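Local coordinates for molybdopterin biosynthesis Mog protein (Mycobacterium tuberculosis, PDB 2G4R), which probably acts in the biosynthesis of the molybdenum cofactor, binding molybdopterin as a member of the MogA family, at residues A[54-59]-A[85-90]; A[47-52]-A[81-86]. One frame throughout, in Å; residues are numbered along the deposited sequence.

Contact 1 (A[54-59]-A[85-90]); sequences ALHDAV and VAVLDY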
ATOM      1  N   ALA A  54       8.212   2.323   9.458  1.00 30.49           N
ATOM      2  CA  ALA A  54       7.288   1.563  10.331  1.00 31.15           C
ATOM      3  C   ALA A  54       7.920   1.116  11.701  1.00 31.03           C
ATOM      4  O   ALA A  54       7.313   1.227  12.772  1.00 31.30           O
ATOM      5  CB  ALA A  54       6.758   0.385   9.597  1.00 30.24           C
ATOM      6  N   LEU A  55       9.167   0.690  11.669  1.00 32.50           N
ATOM      7  CA  LEU A  55       9.824   0.220  12.873  1.00 31.78           C
ATOM      8  C   LEU A  55      10.104   1.373  13.827  1.00 32.49           C
ATOM      9  O   LEU A  55       9.845   1.272  15.022  1.00 31.08           O
ATOM     10  CB  LEU A  55      11.091  -0.542  12.536  1.00 31.65           C
ATOM     11  CG  LEU A  55      10.923  -1.879  11.795  1.00 29.47           C
ATOM     12  CD1 LEU A  55      12.286  -2.507  11.606  1.00 33.29           C
ATOM     13  CD2 LEU A  55      10.027  -2.816  12.491  1.00 29.81           C
ATOM     14  N   HIS A  56      10.646   2.458  13.314  1.00 34.04           N
ATOM     15  CA  HIS A  56      10.937   3.621  14.175  1.00 34.91           C
ATOM     16  C   HIS A  56       9.652   4.102  14.829  1.00 36.31           C
ATOM     17  O   HIS A  56       9.604   4.345  16.021  1.00 38.31           O
ATOM     18  CB  HIS A  56      11.607   4.733  13.386  1.00 35.84           C
ATOM     19  CG  HIS A  56      13.087   4.546  13.207  1.00 37.08           C
ATOM     20  ND1 HIS A  56      13.982   4.588  14.253  1.00 42.97           N
ATOM     21  CD2 HIS A  56      13.825   4.324  12.094  1.00 37.37           C
ATOM     22  CE1 HIS A  56      15.207   4.418  13.792  1.00 37.66           C
ATOM     23  NE2 HIS A  56      15.137   4.257  12.484  1.00 38.18           N
ATOM     24  N   ASP A  57       8.590   4.198  14.041  1.00 37.35           N
ATOM     25  CA  ASP A  57       7.318   4.610  14.530  1.00 37.67           C
ATOM     26  C   ASP A  57       6.815   3.672  15.617  1.00 37.69           C
ATOM     27  O   ASP A  57       6.210   4.114  16.594  1.00 36.88           O
ATOM     28  CB  ASP A  57       6.314   4.688  13.386  1.00 38.86           C
ATOM     29  CG  ASP A  57       6.531   5.923  12.483  1.00 43.28           C
ATOM     30  OD1 ASP A  57       7.434   6.764  12.766  1.00 51.58           O
ATOM     31  OD2 ASP A  57       5.790   6.048  11.478  1.00 40.98           O
ATOM     32  N   ALA A  58       7.072   2.372  15.484  1.00 34.81           N
ATOM     33  CA  ALA A  58       6.489   1.458  16.423  1.00 35.63           C
ATOM     34  C   ALA A  58       7.280   1.485  17.748  1.00 35.85           C
ATOM     35  O   ALA A  58       6.705   1.460  18.845  1.00 35.96           O
ATOM     36  CB  ALA A  58       6.378   0.058  15.813  1.00 34.87           C
ATOM     37  N   VAL A  59       8.576   1.641  17.638  1.00 35.47           N
ATOM     38  CA  VAL A  59       9.464   1.710  18.778  1.00 37.57           C
ATOM     39  C   VAL A  59       9.164   2.993  19.567  1.00 38.57           C
ATOM     40  O   VAL A  59       9.107   2.976  20.790  1.00 38.18           O
ATOM     41  CB  VAL A  59      10.933   1.690  18.289  1.00 36.25           C
ATOM     42  CG1 VAL A  59      11.935   2.202  19.360  1.00 42.04           C
ATOM     43  CG2 VAL A  59      11.303   0.294  17.867  1.00 34.24           C
ATOM     44  N   VAL A  85      18.155  -4.068  11.872  1.00 30.78           N
ATOM     45  CA  VAL A  85      19.428  -3.849  12.553  1.00 31.84           C
ATOM     46  C   VAL A  85      19.635  -2.342  12.807  1.00 32.71           C
ATOM     47  O   VAL A  85      20.129  -1.978  13.868  1.00 32.29           O
ATOM     48  CB  VAL A  85      20.645  -4.378  11.767  1.00 30.94           C
ATOM     49  CG1 VAL A  85      22.030  -3.857  12.408  1.00 33.30           C
ATOM     50  CG2 VAL A  85      20.636  -5.923  11.678  1.00 34.98           C
ATOM     51  N   ALA A  86      19.258  -1.490  11.851  1.00 32.56           N
ATOM     52  CA  ALA A  86      19.457  -0.038  12.017  1.00 34.09           C
ATOM     53  C   ALA A  86      18.694   0.493  13.213  1.00 35.15           C
ATOM     54  O   ALA A  86      19.199   1.336  13.925  1.00 37.06           O
ATOM     55  CB  ALA A  86      19.031   0.742  10.730  1.00 34.19           C
ATOM     56  N   VAL A  87      17.474   0.007  13.418  1.00 34.23           N
ATOM     57  CA  VAL A  87      16.637   0.420  14.528  1.00 33.60           C
ATOM     58  C   VAL A  87      17.048  -0.216  15.860  1.00 33.25           C
ATOM     59  O   VAL A  87      16.888   0.379  16.918  1.00 32.02           O
ATOM     60  CB  VAL A  87      15.151   0.089  14.225  1.00 34.10           C
ATOM     61  CG1 VAL A  87      14.268   0.390  15.372  1.00 37.64           C
ATOM     62  CG2 VAL A  87      14.673   0.895  13.035  1.00 36.04           C
ATOM     63  N   LEU A  88      17.595  -1.426  15.811  1.00 33.05           N
ATOM     64  CA  LEU A  88      17.887  -2.195  17.035  1.00 32.50           C
ATOM     65  C   LEU A  88      19.013  -1.588  17.852  1.00 32.50           C
ATOM     66  O   LEU A  88      19.948  -1.034  17.280  1.00 33.29           O
ATOM     67  CB  LEU A  88      18.267  -3.630  16.669  1.00 30.70           C
ATOM     68  CG  LEU A  88      17.102  -4.542  16.276  1.00 27.89           C
ATOM     69  CD1 LEU A  88      17.552  -6.000  15.942  1.00 35.65           C
ATOM     70  CD2 LEU A  88      16.104  -4.576  17.355  1.00 27.77           C
ATOM     71  N   ASP A  89      18.915  -1.707  19.172  1.00 31.69           N
ATOM     72  CA  ASP A  89      20.066  -1.472  20.066  1.00 32.37           C
ATOM     73  C   ASP A  89      21.037  -2.647  19.932  1.00 33.48           C
ATOM     74  O   ASP A  89      22.259  -2.446  19.793  1.00 34.03           O
ATOM     75  CB  ASP A  89      19.618  -1.320  21.532  1.00 32.34           C
ATOM     76  CG  ASP A  89      18.833  -0.039  21.787  1.00 35.72           C
ATOM     77  OD1 ASP A  89      19.048   0.966  21.078  1.00 39.55           O
ATOM     78  OD2 ASP A  89      17.982  -0.046  22.698  1.00 44.90           O
ATOM     79  N   TYR A  90      20.501  -3.880  19.953  1.00 30.65           N
ATOM     80  CA  TYR A  90      21.306  -5.055  19.718  1.00 30.92           C
ATOM     81  C   TYR A  90      20.490  -6.243  19.195  1.00 30.23           C
ATOM     82  O   TYR A  90      19.257  -6.252  19.312  1.00 29.13           O
ATOM     83  CB  TYR A  90      22.008  -5.468  21.011  1.00 32.08           C
ATOM     84  CG  TYR A  90      21.068  -5.632  22.177  1.00 32.09           C
ATOM     85  CD1 TYR A  90      20.348  -6.818  22.356  1.00 33.63           C
ATOM     86  CD2 TYR A  90      20.924  -4.618  23.113  1.00 40.08           C
ATOM     87  CE1 TYR A  90      19.481  -6.977  23.401  1.00 31.86           C
ATOM     88  CE2 TYR A  90      20.059  -4.762  24.182  1.00 39.18           C
ATOM     89  CZ  TYR A  90      19.353  -5.957  24.315  1.00 40.48           C
ATOM     90  OH  TYR A  90      18.499  -6.107  25.348  1.00 35.86           O
TER
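Val87 meets His56, Leu55 and Val59 with its two methyl groups, by CH-pi and van der Waals packing. The CH-pi interaction comes first. Val87 CG2 sits over one face of the His56 imidazole, 3.6 Å from the ring centroid and 15° off the ring normal. It is displaced toward the rim, and its nearest ring atom is His56 NE2 at 3.4 Å. The CB of His56 does not aim at the other helix. Its chi1 of -82° sets CG beside the backbone N, and the ring reaches across to lie against the methyl. The two side chains run past each other in opposite directions.

The remaining contacts are aliphatic. Val87 CG2 also touches Leu55 CB at 3.9 Å. The other methyl, Val87 CG1, reaches Val59 CG2, again at 3.9 Å. The valine thus packs against Leu55 and Val59, one helical turn apart, with His56 beside them.

This is plain helix-helix packing, with the C-terminal end of helix 80-87 set against helix 49-60. Val87 closes helix 80-87, and Leu88 is the first residue to leave helical geometry. Asp89 and Tyr90 then form a classic beta bulge opposite Val119, where the chain joins the sheet. Helix 49-60 rests on strand 65-69 through Leu55, Ala58 and Val59, which all touch Ile66. Val59 also touches Ala120 of strand 117-120, while Leu88 packs on Val116.

Contact 2 (A[47-52]-A[81-86]); sequences DGNPVG and PEHTVA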
ATOM      1  N   ASP A  47       9.170  -2.785   0.569  1.00 30.95           N
ATOM      2  CA  ASP A  47      10.556  -3.074   0.949  1.00 33.03           C
ATOM      3  C   ASP A  47      11.289  -1.736   1.039  1.00 33.53           C
ATOM      4  O   ASP A  47      10.948  -0.800   0.359  1.00 30.90           O
ATOM      5  CB  ASP A  47      11.286  -3.857  -0.138  1.00 33.73           C
ATOM      6  CG  ASP A  47      10.819  -5.275  -0.292  1.00 34.46           C
ATOM      7  OD1 ASP A  47      10.848  -6.105   0.656  1.00 39.48           O
ATOM      8  OD2 ASP A  47      10.490  -5.610  -1.448  1.00 40.23           O
ATOM      9  N   GLY A  48      12.257  -1.624   1.915  1.00 34.92           N
ATOM     10  CA  GLY A  48      13.077  -0.413   1.944  1.00 34.38           C
ATOM     11  C   GLY A  48      12.725   0.566   3.025  1.00 33.64           C
ATOM     12  O   GLY A  48      12.384   0.189   4.154  1.00 32.59           O
ATOM     13  N   ASN A  49      12.840   1.834   2.680  1.00 33.25           N
ATOM     14  CA  ASN A  49      12.632   2.886   3.644  1.00 33.96           C
ATOM     15  C   ASN A  49      11.344   2.744   4.454  1.00 32.97           C
ATOM     16  O   ASN A  49      11.362   3.029   5.661  1.00 33.46           O
ATOM     17  CB  ASN A  49      12.767   4.274   3.008  1.00 34.20           C
ATOM     18  CG  ASN A  49      14.252   4.672   2.706  1.00 38.06           C
ATOM     19  OD1 ASN A  49      15.210   4.175   3.315  1.00 38.57           O
ATOM     20  ND2 ASN A  49      14.412   5.599   1.764  1.00 38.46           N
ATOM     21  N   PRO A  50      10.220   2.357   3.811  1.00 31.98           N
ATOM     22  CA  PRO A  50       8.937   2.173   4.544  1.00 31.15           C
ATOM     23  C   PRO A  50       9.047   1.191   5.712  1.00 30.27           C
ATOM     24  O   PRO A  50       8.308   1.350   6.696  1.00 30.94           O
ATOM     25  CB  PRO A  50       7.994   1.641   3.460  1.00 30.63           C
ATOM     26  CG  PRO A  50       8.584   2.238   2.197  1.00 31.93           C
ATOM     27  CD  PRO A  50      10.034   2.138   2.362  1.00 32.13           C
ATOM     28  N   VAL A  51      10.003   0.254   5.635  1.00 31.13           N
ATOM     29  CA  VAL A  51      10.317  -0.667   6.761  1.00 30.74           C
ATOM     30  C   VAL A  51      10.945   0.087   7.946  1.00 29.43           C
ATOM     31  O   VAL A  51      10.474  -0.005   9.107  1.00 27.39           O
ATOM     32  CB  VAL A  51      11.250  -1.834   6.370  1.00 30.07           C
ATOM     33  CG1 VAL A  51      11.465  -2.767   7.623  1.00 30.95           C
ATOM     34  CG2 VAL A  51      10.688  -2.590   5.164  1.00 31.15           C
ATOM     35  N   GLY A  52      12.021   0.828   7.655  1.00 30.32           N
ATOM     36  CA  GLY A  52      12.595   1.737   8.672  1.00 31.13           C
ATOM     37  C   GLY A  52      11.552   2.654   9.329  1.00 30.58           C
ATOM     38  O   GLY A  52      11.490   2.808  10.563  1.00 30.55           O
ATOM     39  N   PRO A  81      16.259  -7.088   7.070  1.00 28.21           N
ATOM     40  CA  PRO A  81      17.278  -7.292   8.148  1.00 30.16           C
ATOM     41  C   PRO A  81      18.106  -6.011   8.360  1.00 29.25           C
ATOM     42  O   PRO A  81      18.327  -5.578   9.469  1.00 29.97           O
ATOM     43  CB  PRO A  81      18.177  -8.393   7.543  1.00 29.79           C
ATOM     44  CG  PRO A  81      17.351  -9.076   6.602  1.00 32.37           C
ATOM     45  CD  PRO A  81      16.482  -8.026   5.977  1.00 28.77           C
ATOM     46  N   GLU A  82      18.496  -5.371   7.269  1.00 30.63           N
ATOM     47  CA  GLU A  82      19.220  -4.103   7.351  1.00 30.94           C
ATOM     48  C   GLU A  82      18.453  -3.029   8.060  1.00 30.48           C
ATOM     49  O   GLU A  82      18.991  -2.372   8.947  1.00 29.96           O
ATOM     50  CB  GLU A  82      19.604  -3.592   5.943  1.00 32.52           C
ATOM     51  CG  GLU A  82      20.731  -4.302   5.272  1.00 36.26           C
ATOM     52  CD  GLU A  82      20.389  -5.687   4.704  1.00 41.34           C
ATOM     53  OE1 GLU A  82      19.199  -6.080   4.609  1.00 42.09           O
ATOM     54  OE2 GLU A  82      21.357  -6.397   4.351  1.00 45.67           O
ATOM     55  N   HIS A  83      17.217  -2.787   7.647  1.00 30.10           N
ATOM     56  CA  HIS A  83      16.379  -1.806   8.323  1.00 30.64           C
ATOM     57  C   HIS A  83      16.102  -2.097   9.804  1.00 31.89           C
ATOM     58  O   HIS A  83      15.970  -1.152  10.598  1.00 31.61           O
ATOM     59  CB  HIS A  83      15.080  -1.526   7.577  1.00 31.09           C
ATOM     60  CG  HIS A  83      15.277  -0.727   6.338  1.00 32.45           C
ATOM     61  ND1 HIS A  83      15.357   0.654   6.347  1.00 32.86           N
ATOM     62  CD2 HIS A  83      15.492  -1.109   5.058  1.00 32.60           C
ATOM     63  CE1 HIS A  83      15.581   1.083   5.115  1.00 32.73           C
ATOM     64  NE2 HIS A  83      15.631   0.039   4.307  1.00 29.05           N
ATOM     65  N   THR A  84      15.992  -3.387  10.154  1.00 31.43           N
ATOM     66  CA  THR A  84      15.757  -3.847  11.525  1.00 30.65           C
ATOM     67  C   THR A  84      17.014  -3.601  12.373  1.00 30.51           C
ATOM     68  O   THR A  84      16.933  -3.035  13.482  1.00 29.75           O
ATOM     69  CB  THR A  84      15.373  -5.366  11.505  1.00 29.97           C
ATOM     70  OG1 THR A  84      14.241  -5.569  10.631  1.00 29.58           O
ATOM     71  CG2 THR A  84      15.054  -5.928  12.878  1.00 33.04           C
ATOM     72  N   VAL A  85      18.155  -4.068  11.872  1.00 30.78           N
ATOM     73  CA  VAL A  85      19.428  -3.849  12.553  1.00 31.84           C
ATOM     74  C   VAL A  85      19.635  -2.342  12.807  1.00 32.71           C
ATOM     75  O   VAL A  85      20.129  -1.978  13.868  1.00 32.29           O
ATOM     76  CB  VAL A  85      20.645  -4.378  11.767  1.00 30.94           C
ATOM     77  CG1 VAL A  85      22.030  -3.857  12.408  1.00 33.30           C
ATOM     78  CG2 VAL A  85      20.636  -5.923  11.678  1.00 34.98           C
ATOM     79  N   ALA A  86      19.258  -1.490  11.851  1.00 32.56           N
ATOM     80  CA  ALA A  86      19.457  -0.038  12.017  1.00 34.09           C
ATOM     81  C   ALA A  86      18.694   0.493  13.213  1.00 35.15           C
ATOM     82  O   ALA A  86      19.199   1.336  13.925  1.00 37.06           O
ATOM     83  CB  ALA A  86      19.031   0.742  10.730  1.00 34.19           C
TER
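His83 carries its imidazole across to Gly48 through a chi1 of -73°, which sets CG beside the backbone N, and a chi2 of -84°, which turns the ring to present a face to the glycine. The carbonyl of Gly48 lies over that face. Gly48 O is 3.3 Å above the ring plane, over its centre, and Gly48 C is 3.2 Å from His83 NE2. Gly48 O and His83 NE2 are also close, but the angle is too poor for a hydrogen bond. The same oxygen instead accepts a 2.8 Å hydrogen bond from Val51 N in the first turn of the helix.

Gly48 is the N-cap residue of helix 49-60. Its backbone angles suit glycine, since a CB would press on the carbonyl oxygen of Asp47. Gly52 matters in another way. Its backbone N comes within 3.6 Å of His83 ND1. With no side chain at Gly52, the two helices can probably approach this closely, with 5.2 Å between Gly52 CA and His83 CA.

Two side chains complete the contact, one at the ring edge and one at the base of the histidine side chain. Asn49 OD1 approaches the ring edge near its plane, 3.6 Å from His83 CE1, with the amide turned 89° from the imidazole. Val51 CG1 packs against His83 CB at 3.8 Å.

Helix 49-60 starts here beside strand 6-11, as Asp47 and Val51 both touch Val11. Asn49 also packs on Gln41 of a second subunit. On helix 80-87, Glu82 forms a salt bridge with Arg114, and Thr84 is hydrogen-bonded to Asn127 on strand 123-128.

Overall arrangement
Both contacts join helix 49-60 to helix 80-87, and their centres are about 8 Å apart. Contact 2 takes the beginning of the first helix and contact 1 its later turns. Along the second helix the order is the same, with 81-86 ahead of 85-90 and Val85 and Ala86 shared. Leu55 CD1 links them, packing 3.7 Å from Thr84 CA. Strand 65-69 lies between the two helices in sequence, and it is a parallel neighbour of strands 6-11 and 123-128 in the mixed sheet. Together the contacts form one continuous helix-helix seam within the probable molybdopterin-binding domain, on one side of the chain's centre.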